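Local coordinates for antistasin (Haementeria officinalis, PDB 1SKZ), which inhibits blood coagulation factor Xa, a serine protease, through a small, highly disulfide-bonded fold built of two similar halves, at residues 8-14 against 23-27; 36-42 against 52-57; 43-47 against 96-100; 66-72 against 80-84; 88-94 against 106-110. All blocks are in the same frame, centred on the assembly; numbering follows the deposited sequence.

Interaction 1 (8-14 against 23-27); sequences CEEAGCP and TDRCT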
# COMPACT_ATOMS: atom_id res chain seq x y z
N CYS A 8 -5.39 -19.56 0.89
CA CYS A 8 -5.63 -18.80 2.12
C CYS A 8 -6.81 -17.84 2.03
O CYS A 8 -7.17 -17.22 3.03
CB CYS A 8 -4.39 -18.00 2.51
SG CYS A 8 -3.67 -17.00 1.17
N GLU A 9 -7.41 -17.71 0.84
CA GLU A 9 -8.56 -16.80 0.67
C GLU A 9 -9.70 -17.19 1.62
O GLU A 9 -10.35 -16.32 2.20
CB GLU A 9 -9.03 -16.76 -0.81
CG GLU A 9 -9.44 -18.11 -1.46
CD GLU A 9 -9.86 -17.98 -2.95
OE1 GLU A 9 -11.02 -17.60 -3.23
OE2 GLU A 9 -9.04 -18.30 -3.84
N GLU A 10 -9.72 -18.47 1.97
CA GLU A 10 -10.64 -19.02 2.96
C GLU A 10 -9.92 -19.36 4.28
O GLU A 10 -10.26 -18.83 5.35
CB GLU A 10 -11.30 -20.28 2.40
CG GLU A 10 -11.14 -20.46 0.89
CD GLU A 10 -12.11 -19.61 0.06
OE1 GLU A 10 -12.93 -18.88 0.66
OE2 GLU A 10 -12.07 -19.71 -1.20
N ALA A 11 -8.96 -20.29 4.20
CA ALA A 11 -8.25 -20.79 5.38
C ALA A 11 -7.83 -19.68 6.32
O ALA A 11 -8.02 -19.78 7.53
CB ALA A 11 -7.01 -21.62 4.96
N GLY A 12 -7.32 -18.58 5.74
CA GLY A 12 -6.59 -17.60 6.52
C GLY A 12 -5.15 -18.01 6.72
O GLY A 12 -4.68 -19.01 6.18
N CYS A 13 -4.42 -17.23 7.51
CA CYS A 13 -2.98 -17.41 7.60
C CYS A 13 -2.46 -17.51 9.03
O CYS A 13 -2.91 -16.78 9.93
CB CYS A 13 -2.24 -16.28 6.86
SG CYS A 13 -2.51 -16.34 5.06
N PRO A 14 -1.38 -18.29 9.21
CA PRO A 14 -0.64 -18.33 10.47
C PRO A 14 -0.30 -16.92 10.88
O PRO A 14 -0.09 -16.08 10.00
CB PRO A 14 0.63 -19.10 10.12
CG PRO A 14 0.26 -19.90 8.88
CD PRO A 14 -0.75 -19.10 8.15
N THR A 23 -1.65 -15.26 -5.43
CA THR A 23 -1.10 -16.61 -5.43
C THR A 23 -1.88 -17.53 -4.52
O THR A 23 -1.78 -18.74 -4.63
CB THR A 23 0.39 -16.63 -5.01
OG1 THR A 23 0.54 -16.11 -3.68
CG2 THR A 23 1.22 -15.81 -5.98
N ASP A 24 -2.75 -16.93 -3.71
CA ASP A 24 -3.50 -17.60 -2.66
C ASP A 24 -2.65 -18.38 -1.66
O ASP A 24 -3.15 -19.27 -0.94
CB ASP A 24 -4.59 -18.49 -3.25
CG ASP A 24 -5.82 -18.52 -2.39
OD1 ASP A 24 -5.92 -17.71 -1.42
OD2 ASP A 24 -6.69 -19.38 -2.65
N ARG A 25 -1.42 -17.88 -1.48
CA ARG A 25 -0.47 -18.40 -0.50
C ARG A 25 -0.15 -17.29 0.55
O ARG A 25 -0.29 -16.10 0.27
CB ARG A 25 0.77 -18.87 -1.27
CG ARG A 25 1.94 -19.47 -0.50
CD ARG A 25 2.96 -20.08 -1.54
NE ARG A 25 4.35 -20.21 -1.07
CZ ARG A 25 5.42 -19.66 -1.66
NH1 ARG A 25 5.30 -18.69 -2.57
NH2 ARG A 25 6.63 -20.04 -1.28
N CYS A 26 0.08 -17.70 1.79
CA CYS A 26 0.33 -16.80 2.91
C CYS A 26 1.75 -16.27 2.90
O CYS A 26 2.56 -16.64 3.75
CB CYS A 26 0.12 -17.53 4.23
SG CYS A 26 -1.60 -18.03 4.43
N THR A 27 2.07 -15.44 1.91
CA THR A 27 3.43 -14.97 1.76
C THR A 27 3.52 -13.49 2.11
O THR A 27 4.59 -12.89 2.04
CB THR A 27 3.91 -15.19 0.36
OG1 THR A 27 2.92 -14.68 -0.54
CG2 THR A 27 4.07 -16.70 0.08
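Asp24 OD1 is gripped by two consecutive backbone amides at the start of the short, weakly bonded helix 8-11. Glu9 N reaches it at 2.7 Å, on the syn lone pair facing the other carboxylate oxygen, while the bond from Cys8 N is weak, bent to 120° at the hydrogen. Cys8 N has a sounder partner in the backbone carbonyl Asp24 O, 2.9 Å away, so a single aspartate residue receives the first amides of the turn through both its main chain and its side chain. Glu9 crosses Asp24 at about a right angle, with the carboxylate planes 61° apart and Glu9 OE2 only 2.8 Å from Asp24 OD2. Further along the chain, the Cys13-Cys26 disulfide, with a chi3 of -84°, ties the end of the turn to the centre of an inverse gamma turn at Cys26. The CB of Cys8 rests 3.4 Å from Cys26 SG, and the SG of Cys8 leaves for Cys19 in a second disulfide. Gly12, with positive phi, ends the helical turn. The contact lies near the N-terminal end of a disulfide-rich protein, where cross-links and an aspartate stand in for extended secondary structure. Two acceptors as close as Glu9 OE2 and Asp24 OD2 suggest that one of them may be protonated, possibly sharing the proton, and the two amides on OD1 probably help stabilise negative charge on Asp24.

Interaction 2 (36-42 against 52-57); sequences HCPHGFQ and KCRLEP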
# COMPACT_ATOMS: atom_id res chain seq x y z
N HIS A 36 -10.37 0.56 10.34
CA HIS A 36 -11.57 0.33 9.52
C HIS A 36 -11.58 1.00 8.12
O HIS A 36 -11.68 2.22 7.98
CB HIS A 36 -12.83 0.78 10.28
CG HIS A 36 -14.11 0.39 9.60
ND1 HIS A 36 -14.51 -0.92 9.46
CD2 HIS A 36 -14.98 1.12 8.85
CE1 HIS A 36 -15.56 -0.98 8.66
NE2 HIS A 36 -15.86 0.24 8.27
N CYS A 37 -11.52 0.18 7.08
CA CYS A 37 -11.63 0.66 5.71
C CYS A 37 -12.94 0.14 5.09
O CYS A 37 -13.09 -1.07 4.86
CB CYS A 37 -10.46 0.16 4.90
SG CYS A 37 -8.85 0.86 5.40
N PRO A 38 -13.90 1.05 4.86
CA PRO A 38 -15.21 0.73 4.27
C PRO A 38 -15.15 -0.09 3.00
O PRO A 38 -16.01 -0.93 2.78
CB PRO A 38 -15.85 2.09 4.01
CG PRO A 38 -15.12 3.06 4.85
CD PRO A 38 -13.76 2.50 5.13
N HIS A 39 -14.15 0.14 2.15
CA HIS A 39 -13.95 -0.71 0.99
C HIS A 39 -12.78 -1.66 1.07
O HIS A 39 -12.31 -2.14 0.05
CB HIS A 39 -13.80 0.13 -0.29
CG HIS A 39 -14.93 1.07 -0.53
ND1 HIS A 39 -16.22 0.64 -0.71
CD2 HIS A 39 -14.96 2.42 -0.58
CE1 HIS A 39 -17.01 1.69 -0.87
NE2 HIS A 39 -16.27 2.78 -0.79
N GLY A 40 -12.28 -1.92 2.26
CA GLY A 40 -11.08 -2.74 2.38
C GLY A 40 -9.74 -2.03 2.17
O GLY A 40 -9.68 -0.87 1.80
N PHE A 41 -8.67 -2.77 2.35
CA PHE A 41 -7.30 -2.31 2.20
C PHE A 41 -6.83 -2.40 0.77
O PHE A 41 -7.22 -3.29 0.03
CB PHE A 41 -6.36 -3.16 3.07
CG PHE A 41 -6.56 -2.96 4.54
CD1 PHE A 41 -6.33 -1.71 5.14
CD2 PHE A 41 -6.98 -4.02 5.35
CE1 PHE A 41 -6.52 -1.51 6.49
CE2 PHE A 41 -7.17 -3.82 6.74
CZ PHE A 41 -6.93 -2.53 7.30
N GLN A 42 -6.02 -1.43 0.36
CA GLN A 42 -5.31 -1.47 -0.91
C GLN A 42 -4.32 -2.61 -0.91
O GLN A 42 -3.92 -3.11 0.13
CB GLN A 42 -4.58 -0.14 -1.16
CG GLN A 42 -5.60 0.97 -1.26
CD GLN A 42 -5.07 2.22 -1.91
OE1 GLN A 42 -4.20 2.17 -2.80
NE2 GLN A 42 -5.57 3.37 -1.45
N LYS A 52 -3.77 1.16 3.94
CA LYS A 52 -4.32 2.34 3.30
C LYS A 52 -5.68 1.87 2.77
O LYS A 52 -5.74 0.83 2.09
CB LYS A 52 -3.42 2.77 2.11
CG LYS A 52 -3.89 4.07 1.39
CD LYS A 52 -2.89 4.56 0.32
CE LYS A 52 -2.97 6.09 0.17
NZ LYS A 52 -2.15 6.74 1.33
N CYS A 53 -6.74 2.66 2.97
CA CYS A 53 -8.07 2.30 2.46
C CYS A 53 -8.25 2.52 0.95
O CYS A 53 -7.70 3.47 0.37
CB CYS A 53 -9.13 3.06 3.22
SG CYS A 53 -9.06 2.85 5.02
N ARG A 54 -8.87 1.54 0.30
CA ARG A 54 -9.33 1.65 -1.09
C ARG A 54 -10.30 2.81 -1.21
O ARG A 54 -11.18 2.98 -0.37
CB ARG A 54 -10.10 0.39 -1.49
CG ARG A 54 -9.26 -0.78 -1.89
CD ARG A 54 -10.15 -1.86 -2.47
NE ARG A 54 -9.48 -3.13 -2.28
CZ ARG A 54 -8.69 -3.67 -3.20
NH1 ARG A 54 -8.78 -3.24 -4.46
NH2 ARG A 54 -7.96 -4.75 -2.91
N LEU A 55 -10.27 3.47 -2.36
CA LEU A 55 -11.22 4.54 -2.59
C LEU A 55 -12.56 4.03 -3.14
O LEU A 55 -13.60 4.56 -2.79
CB LEU A 55 -10.58 5.62 -3.50
CG LEU A 55 -9.31 6.41 -3.05
CD1 LEU A 55 -9.42 6.89 -1.63
CD2 LEU A 55 -8.08 5.51 -3.17
N GLU A 56 -12.57 2.87 -3.78
CA GLU A 56 -13.80 2.27 -4.31
C GLU A 56 -13.76 0.75 -4.08
O GLU A 56 -12.71 0.21 -3.72
CB GLU A 56 -13.94 2.55 -5.80
CG GLU A 56 -13.73 4.02 -6.21
CD GLU A 56 -14.95 4.91 -5.95
OE1 GLU A 56 -16.04 4.59 -6.46
OE2 GLU A 56 -14.79 5.99 -5.31
N PRO A 57 -14.92 0.05 -4.16
CA PRO A 57 -14.85 -1.40 -3.90
C PRO A 57 -14.14 -2.23 -5.00
O PRO A 57 -13.96 -1.76 -6.13
CB PRO A 57 -16.33 -1.81 -3.72
CG PRO A 57 -17.14 -0.72 -4.38
CD PRO A 57 -16.31 0.55 -4.23
O HOH W 1 -12.14 2.20 2.20
O HOH W 2 -8.04 -5.70 -0.11
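The His39 imidazole has one face laid against the end of segment 52-57: Pro57 CD sits over it, 3.8 Å from the ring centroid in a CH-pi contact, with Glu56 C over the same face, also toward the rim. Arg54 O lies in plane at the ring's edge. The Phe41 ring meets Lys52 O at its edge and also packs on Val31 and Cys33. The backbone here forms a short antiparallel beta pairing within the first antistasin-like unit, entered through a type I turn from Cys37 to Gly40. Phe41 and Cys53 form its non-hydrogen-bonded pair, flanked by Arg54 N to Gly40 O at 3.0 Å and by Gln42 N to Lys52 O at 2.9 Å. The Cys37-Cys53 disulfide locks the turn to the same pairing, close to Val35 of the reactive bond. Arg54 runs extended along the other chain to a water that its NH2 shares with Phe41 O. Gln42 lies alongside the Lys52 chain, whose NZ goes on to Arg43 O of the second subunit. With chi2 at -162°, the Gln42 amide stretches forward, and NE2 meets Cys53 O at 2.8 Å, in the plane of the amide but above that of the carbonyl.

Interaction 3 (43-47 against 96-100); sequences RSRYG and LKRDK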
# COMPACT_ATOMS: atom_id res chain seq x y z
N ARG A 43 -3.97 -3.08 -2.10
CA ARG A 43 -2.96 -4.10 -2.20
C ARG A 43 -1.83 -3.61 -3.07
O ARG A 43 -2.05 -2.81 -4.00
CB ARG A 43 -3.56 -5.41 -2.77
CG ARG A 43 -4.56 -6.08 -1.81
CD ARG A 43 -4.84 -7.50 -2.22
NE ARG A 43 -5.85 -8.15 -1.38
CZ ARG A 43 -5.59 -9.15 -0.55
NH1 ARG A 43 -4.36 -9.66 -0.46
NH2 ARG A 43 -6.56 -9.62 0.20
N SER A 44 -0.62 -4.10 -2.82
CA SER A 44 0.44 -4.02 -3.82
C SER A 44 0.04 -4.80 -5.08
O SER A 44 -0.86 -5.66 -5.06
CB SER A 44 1.76 -4.57 -3.26
OG SER A 44 1.62 -5.93 -2.92
N ARG A 45 0.66 -4.44 -6.20
CA ARG A 45 0.35 -5.10 -7.47
C ARG A 45 0.76 -6.58 -7.44
O ARG A 45 0.36 -7.35 -8.32
CB ARG A 45 1.07 -4.41 -8.63
CG ARG A 45 2.59 -4.39 -8.52
CD ARG A 45 3.17 -4.14 -9.88
NE ARG A 45 3.14 -2.72 -10.26
CZ ARG A 45 3.24 -2.28 -11.51
NH1 ARG A 45 4.04 -2.94 -12.34
NH2 ARG A 45 3.05 -0.98 -11.76
N TYR A 46 1.62 -6.96 -6.47
CA TYR A 46 1.96 -8.37 -6.29
C TYR A 46 1.07 -9.10 -5.31
O TYR A 46 1.31 -10.26 -5.04
CB TYR A 46 3.43 -8.54 -5.91
CG TYR A 46 4.37 -8.32 -7.11
CD1 TYR A 46 4.47 -9.28 -8.13
CD2 TYR A 46 5.08 -7.11 -7.26
CE1 TYR A 46 5.22 -9.05 -9.27
CE2 TYR A 46 5.84 -6.87 -8.42
CZ TYR A 46 5.90 -7.85 -9.43
OH TYR A 46 6.61 -7.62 -10.59
N GLY A 47 0.07 -8.42 -4.75
CA GLY A 47 -1.03 -9.09 -4.07
C GLY A 47 -1.14 -9.04 -2.56
O GLY A 47 -1.99 -9.74 -1.98
N LEU A 96 8.32 -13.76 -13.41
CA LEU A 96 7.93 -12.69 -14.32
C LEU A 96 7.36 -11.44 -13.59
O LEU A 96 6.66 -11.54 -12.55
CB LEU A 96 6.89 -13.21 -15.34
CG LEU A 96 7.24 -14.24 -16.44
CD1 LEU A 96 5.98 -14.68 -17.14
CD2 LEU A 96 8.25 -13.67 -17.44
N LYS A 97 7.53 -10.28 -14.20
CA LYS A 97 6.96 -9.05 -13.66
C LYS A 97 5.44 -9.13 -13.75
O LYS A 97 4.89 -9.68 -14.71
CB LYS A 97 7.44 -7.82 -14.45
CG LYS A 97 8.92 -7.48 -14.28
CD LYS A 97 9.28 -6.20 -15.07
CE LYS A 97 10.77 -5.82 -14.96
NZ LYS A 97 11.12 -4.74 -15.96
N ARG A 98 4.76 -8.48 -12.81
CA ARG A 98 3.34 -8.15 -12.95
C ARG A 98 3.17 -6.65 -13.16
O ARG A 98 3.98 -5.83 -12.68
CB ARG A 98 2.55 -8.59 -11.71
CG ARG A 98 2.58 -10.08 -11.55
CD ARG A 98 1.65 -10.51 -10.49
NE ARG A 98 1.69 -11.96 -10.29
CZ ARG A 98 0.98 -12.84 -10.99
NH1 ARG A 98 0.02 -12.45 -11.82
NH2 ARG A 98 1.20 -14.13 -10.79
N ASP A 99 2.12 -6.30 -13.89
CA ASP A 99 1.76 -4.90 -14.10
C ASP A 99 0.82 -4.39 -12.99
O ASP A 99 0.52 -5.09 -12.01
CB ASP A 99 1.17 -4.71 -15.52
CG ASP A 99 -0.18 -5.45 -15.75
OD1 ASP A 99 -0.91 -5.79 -14.81
OD2 ASP A 99 -0.57 -5.56 -16.93
N LYS A 100 0.38 -3.15 -13.12
CA LYS A 100 -0.45 -2.55 -12.09
C LYS A 100 -1.85 -3.23 -11.90
O LYS A 100 -2.56 -2.96 -10.91
CB LYS A 100 -0.62 -1.08 -12.42
CG LYS A 100 -1.50 -0.78 -13.61
CD LYS A 100 -1.92 0.70 -13.58
CE LYS A 100 -2.91 1.04 -14.69
NZ LYS A 100 -3.57 2.36 -14.41
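Tyr46 and Arg98 cross obliquely, the phenol ring and the guanidinium turned 78° from each other. CE1 of the ring comes to 3.6 Å from Arg98 CG, and the ring meets mainly the aliphatic part of that arginine, CB to CD, with Tyr46 CD1 near the plane at the edge of the guanidinium. At the far end of the ring the hydroxyl accepts the backbone amide of Arg98: Arg98 N to Tyr46 OH measures 3.0 Å and is nearly straight, 166° at the hydrogen. Lys97 CA lies beside the same oxygen, so the tyrosine tip abuts the backbone of strand 96-98.

Arg45 works differently, laying a face on the other chain. Its guanidinium sits flat over the peptide between Asp99 and Lys100, with Lys100 N above the centre of the group and 3.4 Å from Arg45 CZ. A bend at chi3 (80°) swings the group back over that peptide; NH1 then makes a weak, bent bond to Arg98 O at 2.9 Å, while NH2 lies against Lys100 CB. Arg45 O is buried by the contact with no partner in the model.

Lys97 to Lys100 form a predicted heparin-binding site, and this contact joins it to the first antistasin-like unit. The type I turn Ser44-Gly47 links strands 41-43 and 49-50; the other side is strand 96-98, whose Lys97 bonds through its backbone to Tyr105 of strand 104-105. Arg98 NH1 is held by Gly102 O, and Tyr46 also receives Arg109 in a cation-pi contact. Beyond the turn lies the second subunit, where Arg45 packs on Val35 and Tyr46 on Cys33.

Interaction 4 (66-72 against 80-84); sequences ECPEGMM and CDCKI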
# COMPACT_ATOMS: atom_id res chain seq x y z
N GLU A 66 -17.26 -14.52 -18.26
CA GLU A 66 -17.53 -13.09 -18.45
C GLU A 66 -16.56 -12.47 -19.44
O GLU A 66 -16.75 -11.35 -19.87
CB GLU A 66 -17.40 -12.27 -17.15
CG GLU A 66 -18.21 -12.69 -15.91
CD GLU A 66 -17.60 -12.13 -14.62
OE1 GLU A 66 -16.44 -11.70 -14.65
OE2 GLU A 66 -18.25 -12.17 -13.56
N CYS A 67 -15.43 -13.13 -19.66
CA CYS A 67 -14.31 -12.48 -20.28
C CYS A 67 -14.37 -12.40 -21.79
O CYS A 67 -14.78 -13.34 -22.45
CB CYS A 67 -13.04 -13.17 -19.84
SG CYS A 67 -12.53 -12.79 -18.14
N PRO A 68 -13.86 -11.30 -22.37
CA PRO A 68 -13.51 -11.26 -23.80
C PRO A 68 -12.60 -12.40 -24.25
O PRO A 68 -11.80 -12.93 -23.50
CB PRO A 68 -12.79 -9.91 -23.95
CG PRO A 68 -13.27 -9.09 -22.83
CD PRO A 68 -13.66 -9.99 -21.71
N GLU A 69 -12.61 -12.63 -25.55
CA GLU A 69 -11.65 -13.50 -26.19
C GLU A 69 -10.21 -13.10 -25.81
O GLU A 69 -9.87 -11.92 -25.82
CB GLU A 69 -11.84 -13.40 -27.71
CG GLU A 69 -11.01 -14.36 -28.52
CD GLU A 69 -11.33 -14.29 -30.00
OE1 GLU A 69 -11.98 -13.30 -30.44
OE2 GLU A 69 -10.93 -15.23 -30.73
N GLY A 70 -9.41 -14.10 -25.43
CA GLY A 70 -7.97 -13.92 -25.23
C GLY A 70 -7.61 -13.32 -23.88
O GLY A 70 -6.42 -13.10 -23.62
N MET A 71 -8.64 -13.06 -23.06
CA MET A 71 -8.49 -12.39 -21.77
C MET A 71 -8.99 -13.30 -20.66
O MET A 71 -9.98 -14.04 -20.83
CB MET A 71 -9.31 -11.07 -21.71
CG MET A 71 -8.91 -10.00 -22.75
SD MET A 71 -7.15 -9.53 -22.58
CE MET A 71 -6.67 -9.24 -24.18
N MET A 72 -8.41 -13.13 -19.48
CA MET A 72 -8.88 -13.81 -18.29
C MET A 72 -8.85 -12.86 -17.10
O MET A 72 -8.16 -11.82 -17.12
CB MET A 72 -8.00 -15.03 -17.98
CG MET A 72 -6.56 -14.68 -17.71
SD MET A 72 -5.55 -16.13 -17.60
CE MET A 72 -5.96 -16.67 -16.01
N CYS A 80 -11.45 -8.67 -16.27
CA CYS A 80 -10.84 -9.49 -17.30
C CYS A 80 -9.66 -8.77 -17.89
O CYS A 80 -9.62 -8.46 -19.08
CB CYS A 80 -11.90 -9.86 -18.37
SG CYS A 80 -13.23 -10.94 -17.73
N ASP A 81 -8.66 -8.54 -17.04
CA ASP A 81 -7.56 -7.63 -17.36
C ASP A 81 -6.36 -8.30 -18.02
O ASP A 81 -5.54 -7.64 -18.64
CB ASP A 81 -7.10 -6.90 -16.09
CG ASP A 81 -8.01 -5.73 -15.71
OD1 ASP A 81 -8.61 -5.08 -16.60
OD2 ASP A 81 -8.16 -5.46 -14.51
N CYS A 82 -6.18 -9.60 -17.78
CA CYS A 82 -4.97 -10.29 -18.20
C CYS A 82 -5.10 -11.05 -19.50
O CYS A 82 -6.12 -11.68 -19.77
CB CYS A 82 -4.51 -11.26 -17.12
SG CYS A 82 -4.37 -10.53 -15.46
N LYS A 83 -4.09 -10.93 -20.34
CA LYS A 83 -3.95 -11.80 -21.49
C LYS A 83 -3.85 -13.25 -20.99
O LYS A 83 -2.99 -13.55 -20.14
CB LYS A 83 -2.67 -11.47 -22.23
CG LYS A 83 -2.75 -10.30 -23.16
CD LYS A 83 -1.66 -10.45 -24.20
CE LYS A 83 -1.19 -9.13 -24.69
NZ LYS A 83 -2.17 -8.67 -25.68
N ILE A 84 -4.61 -14.14 -21.63
CA ILE A 84 -4.48 -15.58 -21.37
C ILE A 84 -3.12 -16.13 -21.81
O ILE A 84 -2.47 -16.88 -21.06
CB ILE A 84 -5.59 -16.37 -22.08
CG1 ILE A 84 -6.95 -15.97 -21.51
CG2 ILE A 84 -5.35 -17.89 -21.89
CD1 ILE A 84 -8.16 -16.65 -22.22
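Met72 lies at a slant over the Ile84 side chain, and its CB, CG and SD each meet something on segment 80-84. CB lies 3.8 Å from Ile84 CG1. CG, placed by a chi1 of 62° between the backbone N and the carbonyl carbon, swings over the opposite strand, 3.7 Å from Cys82 O and close to Cys82 CB. SD turns back to Ile84, near CA and CG1, and the bend at chi3 sends CE away from that strand. Met72 also packs on Ile64, on the loop side.

The backbone beneath is a beta hairpin of strands 71-72 and 82-83. Met72 and Cys82 form its hydrogen-bonded pair, with Met72 N to Cys82 O at 2.7 Å and Cys82 N to Met72 O at 3.0 Å. A classic beta bulge interrupts the pairing: Asp81 and Cys82 both face Met72. At the open end Ile84 N bonds to Gly70 O at 2.9 Å, where a type II turn from Pro68 to Met71 leads into the strand with glycine at positive phi.

Met71, on the other side of the sheet from Met72, bends at chi2 so that SD passes 3.7 Å from Cys82 O and CE ends beside Lys83 CG. The Cys67-Cys80 disulfide (chi3 -86°) ties the segment before the type II turn to the residues leading into strand 82-83, with Pro68 CD against Cys80 CB at 3.8 Å. Cys82 SG leaves the hairpin for Cys103.

Interaction 5 (88-94 against 106-110); sequences CRKTCPN and CECRP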
# COMPACT_ATOMS: atom_id res chain seq x y z
N CYS A 88 5.40 -16.18 -23.71
CA CYS A 88 6.63 -15.81 -23.08
C CYS A 88 7.40 -17.09 -22.83
O CYS A 88 6.89 -18.00 -22.15
CB CYS A 88 6.34 -15.11 -21.75
SG CYS A 88 7.83 -14.42 -20.99
N ARG A 89 8.63 -17.16 -23.33
CA ARG A 89 9.47 -18.32 -23.11
C ARG A 89 10.75 -17.99 -22.35
O ARG A 89 11.70 -18.80 -22.31
CB ARG A 89 9.77 -18.99 -24.46
CG ARG A 89 8.52 -19.61 -25.11
CD ARG A 89 7.75 -20.54 -24.15
NE ARG A 89 6.54 -21.10 -24.76
CZ ARG A 89 5.30 -20.69 -24.51
NH1 ARG A 89 5.10 -19.72 -23.62
NH2 ARG A 89 4.25 -21.29 -25.09
N LYS A 90 10.68 -16.92 -21.55
CA LYS A 90 11.79 -16.58 -20.65
C LYS A 90 11.88 -17.43 -19.42
O LYS A 90 10.88 -17.71 -18.75
CB LYS A 90 11.74 -15.11 -20.20
CG LYS A 90 11.84 -14.13 -21.35
CD LYS A 90 11.76 -12.70 -20.90
CE LYS A 90 11.97 -11.87 -22.12
NZ LYS A 90 11.94 -10.45 -21.81
N THR A 91 13.12 -17.67 -19.02
CA THR A 91 13.42 -18.25 -17.74
C THR A 91 13.95 -17.12 -16.84
O THR A 91 14.75 -16.26 -17.25
CB THR A 91 14.47 -19.40 -17.90
OG1 THR A 91 13.95 -20.39 -18.81
CG2 THR A 91 14.81 -20.05 -16.55
N CYS A 92 13.38 -17.05 -15.65
CA CYS A 92 13.68 -15.99 -14.72
C CYS A 92 13.84 -16.71 -13.37
O CYS A 92 13.12 -17.68 -13.12
CB CYS A 92 12.50 -15.00 -14.68
SG CYS A 92 11.93 -14.34 -16.30
N PRO A 93 14.85 -16.33 -12.55
CA PRO A 93 14.92 -16.70 -11.13
C PRO A 93 13.81 -16.08 -10.27
O PRO A 93 13.17 -16.78 -9.47
CB PRO A 93 16.28 -16.17 -10.70
CG PRO A 93 16.48 -14.94 -11.58
CD PRO A 93 15.96 -15.43 -12.93
N ASN A 94 13.62 -14.77 -10.41
CA ASN A 94 12.60 -14.06 -9.64
C ASN A 94 11.20 -14.30 -10.19
O ASN A 94 10.23 -13.76 -9.66
CB ASN A 94 12.85 -12.55 -9.66
CG ASN A 94 13.93 -12.11 -8.71
OD1 ASN A 94 14.53 -12.92 -8.00
ND2 ASN A 94 14.20 -10.80 -8.69
N CYS A 106 5.86 -10.51 -20.13
CA CYS A 106 7.11 -11.18 -20.49
C CYS A 106 8.37 -10.35 -20.24
O CYS A 106 9.09 -9.98 -21.19
CB CYS A 106 7.02 -11.62 -21.94
SG CYS A 106 8.19 -12.93 -22.34
N GLU A 107 8.65 -10.13 -18.96
CA GLU A 107 9.88 -9.49 -18.46
C GLU A 107 10.21 -10.08 -17.09
O GLU A 107 9.31 -10.39 -16.31
CB GLU A 107 9.72 -7.96 -18.35
CG GLU A 107 9.89 -7.25 -19.66
CD GLU A 107 9.58 -5.76 -19.57
OE1 GLU A 107 10.06 -5.13 -18.60
OE2 GLU A 107 8.91 -5.20 -20.49
N CYS A 108 11.48 -10.41 -16.89
CA CYS A 108 11.89 -11.00 -15.63
C CYS A 108 11.90 -9.94 -14.56
O CYS A 108 12.34 -8.81 -14.81
CB CYS A 108 13.29 -11.61 -15.74
SG CYS A 108 13.37 -13.02 -16.89
N ARG A 109 11.47 -10.33 -13.37
CA ARG A 109 11.55 -9.46 -12.21
C ARG A 109 13.01 -9.20 -11.95
O ARG A 109 13.81 -10.15 -11.83
CB ARG A 109 10.93 -10.11 -10.97
CG ARG A 109 9.44 -9.99 -10.87
CD ARG A 109 8.92 -10.61 -9.60
NE ARG A 109 8.88 -9.65 -8.50
CZ ARG A 109 8.24 -9.88 -7.35
NH1 ARG A 109 7.57 -11.02 -7.17
NH2 ARG A 109 8.23 -8.95 -6.39
N PRO A 110 13.39 -7.92 -11.80
CA PRO A 110 14.75 -7.54 -11.41
C PRO A 110 15.07 -8.03 -10.00
O PRO A 110 16.11 -8.69 -9.81
CB PRO A 110 14.72 -6.00 -11.48
CG PRO A 110 13.50 -5.68 -12.34
CD PRO A 110 12.52 -6.75 -11.97
O HOH W 3 13.38 -9.76 -19.21
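Cys106 and Asn94 lose most surface here, with Cys108 close behind, and they divide the contact into a disulfide half and an amide half. Cys106 is bonded to Cys88 with a chi3 of 78°, and both sulfurs stand anti to their own backbone N. Lys90, of the reactive bond Arg89-Lys90, reaches across with an extended chain: its CD and CE pass 3.9 Å from Cys106 SG, and NZ donates to Cys106 O at 3.0 Å, coming from above the carbonyl plane. A water accepts from both Lys90 NZ and Cys108 N, a second tie for the same ammonium.

Cys108 makes the other cross-link, to Cys92, and its chi3 of -68° has the opposite hand to that of the first bridge. Thr91 O lies 3.5 Å from Cys108 SG. Two disulfides thus clamp the loop at either side of Lys90, consistent with holding the reactive bond Arg89-Lys90 in a fixed shape.

Asn94 packs CB to CB on Arg109 at 3.4 Å, and its ND2 gives a weak, bent bond to Arg109 O. Arg109 CD in turn touches Asn94 O, the chain bending at chi3.

The loop 88-94 runs between strands 82-83 and 96-98, and segment 106-110 follows strand 104-105. Cys88 rests on Leu96 and Pro110 on Lys97, both of strand 96-98, and Lys97 NZ makes a salt bridge to Glu107 OE1.

Along the chain, interactions 1 and 2 come first and in series, their centres 20 Å apart, with interactions 4 and 5 following in the second half. Interaction 3 joins the two halves: it crosses interaction 2, touching it where Arg54 packs on Arg43, and crosses interaction 5, touching it through Lys97 and Glu107. Its centre is about 17 Å from those of interactions 1 and 4 and 14 Å from that of interaction 5. The centres of interactions 2 and 5 are 32 Å apart on opposite sides of the chain's centre, so the segment just after the first reactive bond lies far from the second reactive loop. Interactions 2, 3 and 5 all touch the second subunit.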